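Local coordinates for Poly(A) RNA polymerase protein 2 (Saccharomyces cerevisiae, PDB 3NYB) that is the poly(A) RNA polymerase of the TRAMP RNA surveillance complex, where it pairs with the zinc-knuckle protein Air2p and probably adds adenylate tails to RNA, at residues K148-W153 / G185-I190; D155-L160 / L192-L197; L165-F170 / K287-A292. The protein carries 1 engineered substitution. All coordinates share one frame; numbering follows the deposited sequence.

Overall arrangement
After two N-terminal helices and the mixed sheet of the palm domain, the chain enters the consecutive helices 145-155, 160-173 and 186-198, which the contacts tie together. Helix 145-155 reaches forward to the start of helix 186-198 in contact 1, closing a loop of 31 residues. The turn that follows it, 155-160, reaches further along the same helix in contact 2, closing a second loop of equal length. Contact 3 brings the distant helix 282-304 back to helix 160-173 across 116 residues, the longest closure. Every pair of contacts crosses and none nests. Contacts 1 and 2 touch through W153, while I189 packs on V167 beside contact 3, so the contacts belong to one helical core.

Contact 1 (K148-W153 / G185-I190)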
loop_
_atom_site.group_PDB
_atom_site.type_symbol
_atom_site.label_atom_id
_atom_site.label_comp_id
_atom_site.label_asym_id
_atom_site.label_seq_id
_atom_site.Cartn_x
_atom_site.Cartn_y
_atom_site.Cartn_z
ATOM N N LYS A 148 12.885 4.225 -9.116
ATOM C CA LYS A 148 14.132 3.682 -8.586
ATOM C C LYS A 148 14.066 3.498 -7.068
ATOM O O LYS A 148 14.535 2.493 -6.531
ATOM C CB LYS A 148 15.326 4.559 -8.983
ATOM C CG LYS A 148 16.686 3.863 -8.861
ATOM C CD LYS A 148 16.871 2.756 -9.905
ATOM C CE LYS A 148 18.252 2.092 -9.808
ATOM N NZ LYS A 148 19.378 2.930 -10.342
ATOM N N LEU A 149 13.480 4.470 -6.375
ATOM C CA LEU A 149 13.258 4.330 -4.942
ATOM C C LEU A 149 12.538 3.017 -4.641
ATOM O O LEU A 149 12.958 2.254 -3.764
ATOM C CB LEU A 149 12.453 5.510 -4.405
ATOM C CG LEU A 149 13.209 6.841 -4.346
ATOM C CD1 LEU A 149 12.313 7.941 -3.801
ATOM C CD2 LEU A 149 14.460 6.700 -3.497
ATOM N N ILE A 150 11.462 2.763 -5.387
ATOM C CA ILE A 150 10.674 1.546 -5.239
ATOM C C ILE A 150 11.540 0.293 -5.263
ATOM O O ILE A 150 11.458 -0.538 -4.361
ATOM C CB ILE A 150 9.614 1.415 -6.353
ATOM C CG1 ILE A 150 8.686 2.632 -6.363
ATOM C CG2 ILE A 150 8.811 0.137 -6.182
ATOM C CD1 ILE A 150 8.049 2.903 -5.050
ATOM N N ARG A 151 12.364 0.153 -6.293
ATOM C CA ARG A 151 13.185 -1.046 -6.427
ATOM C C ARG A 151 14.182 -1.173 -5.284
ATOM O O ARG A 151 14.396 -2.262 -4.749
ATOM C CB ARG A 151 13.897 -1.064 -7.775
ATOM C CG ARG A 151 12.955 -1.314 -8.937
ATOM C CD ARG A 151 13.690 -1.316 -10.265
ATOM N NE ARG A 151 14.236 -0.003 -10.602
ATOM C CZ ARG A 151 13.520 0.990 -11.123
ATOM N NH1 ARG A 151 12.226 0.821 -11.357
ATOM N NH2 ARG A 151 14.097 2.151 -11.402
ATOM N N GLU A 152 14.780 -0.049 -4.907
ATOM C CA GLU A 152 15.712 -0.023 -3.795
ATOM C C GLU A 152 14.996 -0.323 -2.486
ATOM O O GLU A 152 15.426 -1.198 -1.740
ATOM C CB GLU A 152 16.422 1.321 -3.730
ATOM C CG GLU A 152 17.247 1.620 -4.971
ATOM C CD GLU A 152 17.835 3.023 -4.972
ATOM O OE1 GLU A 152 17.425 3.846 -4.122
ATOM O OE2 GLU A 152 18.703 3.302 -5.829
ATOM N N TRP A 153 13.903 0.383 -2.206
ATOM C CA TRP A 153 13.142 0.086 -1.001
ATOM C C TRP A 153 12.865 -1.426 -0.907
ATOM O O TRP A 153 12.915 -2.011 0.171
ATOM C CB TRP A 153 11.804 0.826 -0.967
ATOM C CG TRP A 153 11.803 2.330 -0.891
ATOM C CD1 TRP A 153 12.828 3.168 -0.529
ATOM C CD2 TRP A 153 10.669 3.173 -1.155
ATOM N NE1 TRP A 153 12.396 4.481 -0.578
ATOM C CE2 TRP A 153 11.089 4.506 -0.953
ATOM C CE3 TRP A 153 9.360 2.919 -1.552
ATOM C CZ2 TRP A 153 10.199 5.589 -1.146
ATOM C CZ3 TRP A 153 8.494 3.994 -1.738
ATOM C CH2 TRP A 153 8.916 5.306 -1.535
ATOM N N GLY A 185 -2.611 6.884 -4.354
ATOM C CA GLY A 185 -1.891 6.329 -5.487
ATOM C C GLY A 185 -0.938 5.226 -5.066
ATOM O O GLY A 185 -0.767 4.959 -3.878
ATOM N N GLY A 186 -0.306 4.583 -6.040
ATOM C CA GLY A 186 0.541 3.450 -5.751
ATOM C C GLY A 186 1.793 3.828 -4.980
ATOM O O GLY A 186 2.108 3.226 -3.946
ATOM N N PHE A 187 2.526 4.811 -5.483
ATOM C CA PHE A 187 3.768 5.211 -4.821
ATOM C C PHE A 187 3.496 5.632 -3.374
ATOM O O PHE A 187 4.207 5.238 -2.451
ATOM C CB PHE A 187 4.487 6.322 -5.603
ATOM C CG PHE A 187 5.654 6.921 -4.869
ATOM C CD1 PHE A 187 6.913 6.358 -4.962
ATOM C CD2 PHE A 187 5.486 8.044 -4.080
ATOM C CE1 PHE A 187 7.978 6.905 -4.286
ATOM C CE2 PHE A 187 6.543 8.592 -3.398
ATOM C CZ PHE A 187 7.791 8.023 -3.500
ATOM N N SER A 188 2.447 6.417 -3.182
ATOM C CA SER A 188 2.060 6.863 -1.851
ATOM C C SER A 188 1.872 5.704 -0.890
ATOM O O SER A 188 2.325 5.755 0.253
ATOM C CB SER A 188 0.772 7.686 -1.918
ATOM O OG SER A 188 0.962 8.851 -2.705
ATOM N N ILE A 189 1.186 4.663 -1.340
ATOM C CA ILE A 189 0.927 3.533 -0.463
ATOM C C ILE A 189 2.252 2.903 -0.080
ATOM O O ILE A 189 2.506 2.627 1.092
ATOM C CB ILE A 189 0.047 2.475 -1.122
ATOM C CG1 ILE A 189 -1.274 3.092 -1.588
ATOM C CG2 ILE A 189 -0.226 1.342 -0.146
ATOM C CD1 ILE A 189 -2.115 2.146 -2.445
ATOM N N ILE A 190 3.098 2.686 -1.082
ATOM C CA ILE A 190 4.408 2.092 -0.856
ATOM C C ILE A 190 5.185 2.904 0.163
ATOM O O ILE A 190 5.764 2.353 1.103
ATOM C CB ILE A 190 5.218 2.018 -2.143
ATOM C CG1 ILE A 190 4.414 1.287 -3.215
ATOM C CG2 ILE A 190 6.531 1.321 -1.896
ATOM C CD1 ILE A 190 5.183 1.072 -4.504
#
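L149 and I150 of helix 145-155 face F187 and I190 of helix 186-198 in a helix-helix packing within the helical part of the polymerase core. The short segments run in roughly the same direction, their axes 11.2 Å apart at an angle of 33°. L149 takes a small part: its CD1 lies at the edge of the F187 ring, near the ring plane, and the same side chain also touches P268. The next residue, I150, has CG1 anti to the carbonyl carbon (chi1 -57°), and the further bend at chi2 brings CD1 against both partners; it meets I190 CD1 at 3.4 Å and F187 CD1 at 3.6 Å. At W153 the indole extends its six-membered ring toward both partner residues. That ring and the F187 ring have centroids 5.3 Å apart and planes inclined by 32°, an oblique pairing in which W153 CH2 points at F187 CE1 and CZ. Beyond these residues, F194 stacks on the indole and L160 touches it. Replacing W153 by an alanine is likely to open a gap beside F187 and I190 and to take from F194 its stacking partner. I190 approaches the indole at its edge, with its CG2 methyl near the ring plane and 3.3 Å from W153 CE3.

Contact 2 (D155-L160 / L192-L197)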
loop_
_atom_site.group_PDB
_atom_site.type_symbol
_atom_site.label_atom_id
_atom_site.label_comp_id
_atom_site.label_asym_id
_atom_site.label_seq_id
_atom_site.Cartn_x
_atom_site.Cartn_y
_atom_site.Cartn_z
ATOM N N ASP A 155 14.568 -3.865 -2.027
ATOM C CA ASP A 155 15.774 -4.612 -1.712
ATOM C C ASP A 155 16.103 -4.600 -0.215
ATOM O O ASP A 155 16.348 -5.648 0.379
ATOM C CB ASP A 155 16.946 -4.068 -2.518
ATOM C CG ASP A 155 16.787 -4.315 -3.999
ATOM O OD1 ASP A 155 17.353 -3.533 -4.792
ATOM O OD2 ASP A 155 16.093 -5.289 -4.366
ATOM N N ASP A 156 16.103 -3.421 0.397
ATOM C CA ASP A 156 16.512 -3.318 1.793
ATOM C C ASP A 156 15.353 -3.291 2.790
ATOM O O ASP A 156 15.482 -2.718 3.874
ATOM C CB ASP A 156 17.463 -2.125 2.008
ATOM C CG ASP A 156 16.813 -0.784 1.718
ATOM O OD1 ASP A 156 17.314 -0.061 0.831
ATOM O OD2 ASP A 156 15.812 -0.447 2.380
ATOM N N THR A 157 14.239 -3.934 2.443
ATOM C CA THR A 157 13.056 -3.897 3.304
ATOM C C THR A 157 12.247 -5.186 3.307
ATOM O O THR A 157 11.286 -5.318 2.561
ATOM C CB THR A 157 12.100 -2.760 2.893
ATOM O OG1 THR A 157 12.824 -1.528 2.816
ATOM C CG2 THR A 157 10.976 -2.622 3.895
ATOM N N PRO A 158 12.617 -6.141 4.166
ATOM C CA PRO A 158 11.799 -7.357 4.247
ATOM C C PRO A 158 10.387 -7.059 4.755
ATOM O O PRO A 158 10.216 -6.419 5.792
ATOM C CB PRO A 158 12.568 -8.227 5.246
ATOM C CG PRO A 158 13.981 -7.703 5.201
ATOM C CD PRO A 158 13.830 -6.226 4.995
ATOM N N GLY A 159 9.381 -7.512 4.017
ATOM C CA GLY A 159 8.006 -7.343 4.436
ATOM C C GLY A 159 7.272 -6.309 3.615
ATOM O O GLY A 159 6.036 -6.257 3.614
ATOM N N LEU A 160 8.032 -5.484 2.906
ATOM C CA LEU A 160 7.439 -4.397 2.137
ATOM C C LEU A 160 6.364 -4.878 1.142
ATOM O O LEU A 160 5.227 -4.406 1.176
ATOM C CB LEU A 160 8.524 -3.601 1.421
ATOM C CG LEU A 160 8.007 -2.328 0.761
ATOM C CD1 LEU A 160 7.153 -1.509 1.737
ATOM C CD2 LEU A 160 9.150 -1.507 0.199
ATOM N N LEU A 192 4.120 4.975 2.611
ATOM C CA LEU A 192 3.596 4.845 3.970
ATOM C C LEU A 192 4.080 3.584 4.660
ATOM O O LEU A 192 4.544 3.623 5.796
ATOM C CB LEU A 192 2.072 4.846 3.966
ATOM C CG LEU A 192 1.361 6.091 3.457
ATOM C CD1 LEU A 192 -0.136 5.825 3.418
ATOM C CD2 LEU A 192 1.688 7.308 4.306
ATOM N N VAL A 193 3.953 2.461 3.971
ATOM C CA VAL A 193 4.385 1.192 4.518
ATOM C C VAL A 193 5.883 1.235 4.760
ATOM O O VAL A 193 6.357 0.906 5.841
ATOM C CB VAL A 193 4.052 0.046 3.562
ATOM C CG1 VAL A 193 4.422 -1.296 4.170
ATOM C CG2 VAL A 193 2.592 0.075 3.238
ATOM N N PHE A 194 6.626 1.651 3.744
ATOM C CA PHE A 194 8.074 1.689 3.837
ATOM C C PHE A 194 8.515 2.498 5.051
ATOM O O PHE A 194 9.289 2.020 5.880
ATOM C CB PHE A 194 8.675 2.273 2.565
ATOM C CG PHE A 194 10.139 2.590 2.678
ATOM C CD1 PHE A 194 11.048 1.606 3.033
ATOM C CD2 PHE A 194 10.606 3.871 2.419
ATOM C CE1 PHE A 194 12.393 1.895 3.134
ATOM C CE2 PHE A 194 11.942 4.165 2.516
ATOM C CZ PHE A 194 12.840 3.176 2.873
ATOM N N SER A 195 8.011 3.724 5.150
ATOM C CA SER A 195 8.326 4.580 6.271
ATOM C C SER A 195 8.055 3.840 7.575
ATOM O O SER A 195 8.968 3.616 8.380
ATOM C CB SER A 195 7.493 5.853 6.207
ATOM O OG SER A 195 7.389 6.449 7.487
ATOM N N PHE A 196 6.797 3.454 7.771
ATOM C CA PHE A 196 6.384 2.725 8.964
ATOM C C PHE A 196 7.353 1.600 9.339
ATOM O O PHE A 196 7.861 1.551 10.460
ATOM C CB PHE A 196 4.966 2.194 8.776
ATOM C CG PHE A 196 4.622 1.026 9.655
ATOM C CD1 PHE A 196 4.258 1.217 10.979
ATOM C CD2 PHE A 196 4.629 -0.268 9.144
ATOM C CE1 PHE A 196 3.921 0.136 11.783
ATOM C CE2 PHE A 196 4.290 -1.347 9.942
ATOM C CZ PHE A 196 3.938 -1.145 11.268
ATOM N N LEU A 197 7.618 0.704 8.401
ATOM C CA LEU A 197 8.556 -0.390 8.636
ATOM C C LEU A 197 9.903 0.115 9.140
ATOM O O LEU A 197 10.403 -0.345 10.163
ATOM C CB LEU A 197 8.751 -1.212 7.352
ATOM C CG LEU A 197 8.087 -2.591 7.200
ATOM C CD1 LEU A 197 6.665 -2.633 7.730
ATOM C CD2 LEU A 197 8.134 -3.074 5.749
#
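T157 OG1 is hydrogen-bonded to the backbone carbonyl W153 O, at the preceding helix, while its other approach is to an aromatic ring: it sits at the edge of F194, near the ring plane, 3.5 Å from F194 CE1. The bond to W153 O satisfies the hydroxyl where it lies against the F194 edge. With T157 CG2 anti to the backbone N (chi1 -52° for OG1), the methyl is turned to L197 and meets L197 CD2 at 3.4 Å. The same leucine methyl also lies over the turn backbone, 3.7 Å from L160 N. L160 carries the other half of the contact. Its CG stands anti to the backbone N; the L160 and V193 side chains cross obliquely, and L160 CD1 comes to 3.7 Å from V193 CG1 and 4.2 Å from F194 CB. Around this group, V193 is backed by F221, L163 and V164, and L197 by L163, so the apolar cluster continues into helices 160-173 and 214-228. On the same helix, F196 packs on F78 of the AIR2 chain. No hydrogen bond joins the two segments. What shapes the first one is the turn from T157 to L160, closed by L160 N donating to T157 O over 3.3 Å. G159 has a positive phi of 108°, where a side chain would be jammed against the preceding carbonyl, and it is also the N-cap of helix 160-173: a type II beta turn linking two consecutive helices and packed against a third.

Contact 3 (L165-F170 / K287-A292); sequences LIVKQF and KAFAGA
F170 meets helix 282-304 through a CH-pi interaction: A292 CB lies over one face of the ring, 4.0 Å from its centroid and 27° off the ring normal. The ring is placed there by CG standing anti to the backbone N (chi1 173°), which extends it from helix 160-173 toward the other helix. The remaining contacts are apolar packing. A288 CB touches the far end of the same ring, 4.0 Å from F170 CE2, and F289 CD1 lies 4.1 Å from that same F170 CE2, in an oblique approach. V167 adds its CG1 methyl against F289 CE1 at 4.1 Å, the two side chains crossing at about a right angle. F222 of helix 214-228 meets both phenylalanine rings. The backbone takes part as well: A288 O, which accepts the helix bond from A292 N, lies obliquely beside F170 CZ. The two segment axes pass 12.0 Å apart at 115°, a steep helix-helix crossing in the helical region of the polymerase core that brings helix 282-304 back to helix 160-173. With no hydrogen bond or salt bridge between the segments, the join rests on buried apolar and CH-pi contacts, with F170 set among A288, F289 and A292.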
loop_
_atom_site.group_PDB
_atom_site.type_symbol
_atom_site.label_atom_id
_atom_site.label_comp_id
_atom_site.label_asym_id
_atom_site.label_seq_id
_atom_site.Cartn_x
_atom_site.Cartn_y
_atom_site.Cartn_z
ATOM N N LEU A 165 0.728 -5.389 -0.568
ATOM C CA LEU A 165 -0.355 -6.135 -1.193
ATOM C C LEU A 165 -1.617 -6.117 -0.326
ATOM O O LEU A 165 -2.705 -5.856 -0.816
ATOM C CB LEU A 165 0.079 -7.557 -1.527
ATOM C CG LEU A 165 1.067 -7.625 -2.693
ATOM C CD1 LEU A 165 1.578 -9.054 -2.897
ATOM C CD2 LEU A 165 0.429 -7.072 -3.961
ATOM N N ILE A 166 -1.465 -6.365 0.968
ATOM C CA ILE A 166 -2.609 -6.341 1.874
ATOM C C ILE A 166 -3.296 -4.981 1.899
ATOM O O ILE A 166 -4.507 -4.877 1.698
ATOM C CB ILE A 166 -2.198 -6.705 3.295
ATOM C CG1 ILE A 166 -1.483 -8.051 3.303
ATOM C CG2 ILE A 166 -3.414 -6.768 4.184
ATOM C CD1 ILE A 166 -2.353 -9.194 2.874
ATOM N N VAL A 167 -2.511 -3.938 2.145
ATOM C CA VAL A 167 -3.029 -2.580 2.170
ATOM C C VAL A 167 -3.647 -2.210 0.821
ATOM O O VAL A 167 -4.631 -1.464 0.755
ATOM C CB VAL A 167 -1.916 -1.575 2.507
ATOM C CG1 VAL A 167 -2.496 -0.189 2.730
ATOM C CG2 VAL A 167 -1.166 -2.016 3.735
ATOM N N LYS A 168 -3.064 -2.725 -0.256
ATOM C CA LYS A 168 -3.555 -2.406 -1.589
ATOM C C LYS A 168 -4.927 -3.051 -1.744
ATOM O O LYS A 168 -5.900 -2.393 -2.119
ATOM C CB LYS A 168 -2.578 -2.904 -2.653
ATOM C CG LYS A 168 -2.109 -1.840 -3.657
ATOM C CD LYS A 168 -0.709 -2.171 -4.174
ATOM C CE LYS A 168 -0.250 -1.261 -5.306
ATOM N NZ LYS A 168 -1.049 -1.438 -6.545
ATOM N N GLN A 169 -5.005 -4.337 -1.416
ATOM C CA GLN A 169 -6.268 -5.061 -1.465
ATOM C C GLN A 169 -7.314 -4.376 -0.601
ATOM O O GLN A 169 -8.431 -4.111 -1.041
ATOM C CB GLN A 169 -6.088 -6.497 -0.990
ATOM C CG GLN A 169 -7.396 -7.273 -0.897
ATOM C CD GLN A 169 -8.175 -7.258 -2.202
ATOM O OE1 GLN A 169 -7.592 -7.232 -3.283
ATOM N NE2 GLN A 169 -9.499 -7.276 -2.104
ATOM N N PHE A 170 -6.956 -4.085 0.641
ATOM C CA PHE A 170 -7.897 -3.406 1.508
ATOM C C PHE A 170 -8.458 -2.151 0.831
ATOM O O PHE A 170 -9.674 -2.012 0.667
ATOM C CB PHE A 170 -7.244 -3.032 2.826
ATOM C CG PHE A 170 -8.116 -2.190 3.691
ATOM C CD1 PHE A 170 -9.172 -2.757 4.382
ATOM C CD2 PHE A 170 -7.898 -0.822 3.793
ATOM C CE1 PHE A 170 -9.998 -1.972 5.172
ATOM C CE2 PHE A 170 -8.716 -0.029 4.583
ATOM C CZ PHE A 170 -9.771 -0.606 5.271
ATOM N N LYS A 287 -10.378 7.248 8.208
ATOM C CA LYS A 287 -11.492 6.497 8.789
ATOM C C LYS A 287 -11.392 5.011 8.454
ATOM O O LYS A 287 -11.627 4.165 9.305
ATOM C CB LYS A 287 -12.851 7.048 8.333
ATOM C CG LYS A 287 -13.526 7.940 9.356
ATOM C CD LYS A 287 -13.617 9.389 8.908
ATOM C CE LYS A 287 -14.851 9.607 8.036
ATOM N NZ LYS A 287 -15.305 11.029 8.023
ATOM N N ALA A 288 -11.027 4.702 7.213
ATOM C CA ALA A 288 -10.974 3.317 6.760
ATOM C C ALA A 288 -9.846 2.512 7.416
ATOM O O ALA A 288 -10.072 1.384 7.857
ATOM C CB ALA A 288 -10.890 3.248 5.242
ATOM N N PHE A 289 -8.644 3.081 7.499
ATOM C CA PHE A 289 -7.565 2.398 8.216
ATOM C C PHE A 289 -7.976 2.083 9.651
ATOM O O PHE A 289 -7.721 0.999 10.165
ATOM C CB PHE A 289 -6.282 3.227 8.234
ATOM C CG PHE A 289 -5.596 3.317 6.906
ATOM C CD1 PHE A 289 -5.680 2.279 5.996
ATOM C CD2 PHE A 289 -4.848 4.430 6.576
ATOM C CE1 PHE A 289 -5.048 2.362 4.775
ATOM C CE2 PHE A 289 -4.211 4.515 5.361
ATOM C CZ PHE A 289 -4.310 3.476 4.456
ATOM N N ALA A 290 -8.601 3.053 10.302
ATOM C CA ALA A 290 -9.049 2.860 11.662
ATOM C C ALA A 290 -10.056 1.714 11.681
ATOM O O ALA A 290 -10.011 0.849 12.552
ATOM C CB ALA A 290 -9.671 4.129 12.179
ATOM N N GLY A 291 -10.964 1.716 10.709
ATOM C CA GLY A 291 -11.890 0.613 10.531
ATOM C C GLY A 291 -11.146 -0.708 10.446
ATOM O O GLY A 291 -11.530 -1.699 11.068
ATOM N N ALA A 292 -10.060 -0.718 9.682
ATOM C CA ALA A 292 -9.297 -1.936 9.488
ATOM C C ALA A 292 -8.685 -2.393 10.811
ATOM O O ALA A 292 -8.791 -3.558 11.197
ATOM C CB ALA A 292 -8.230 -1.727 8.426
#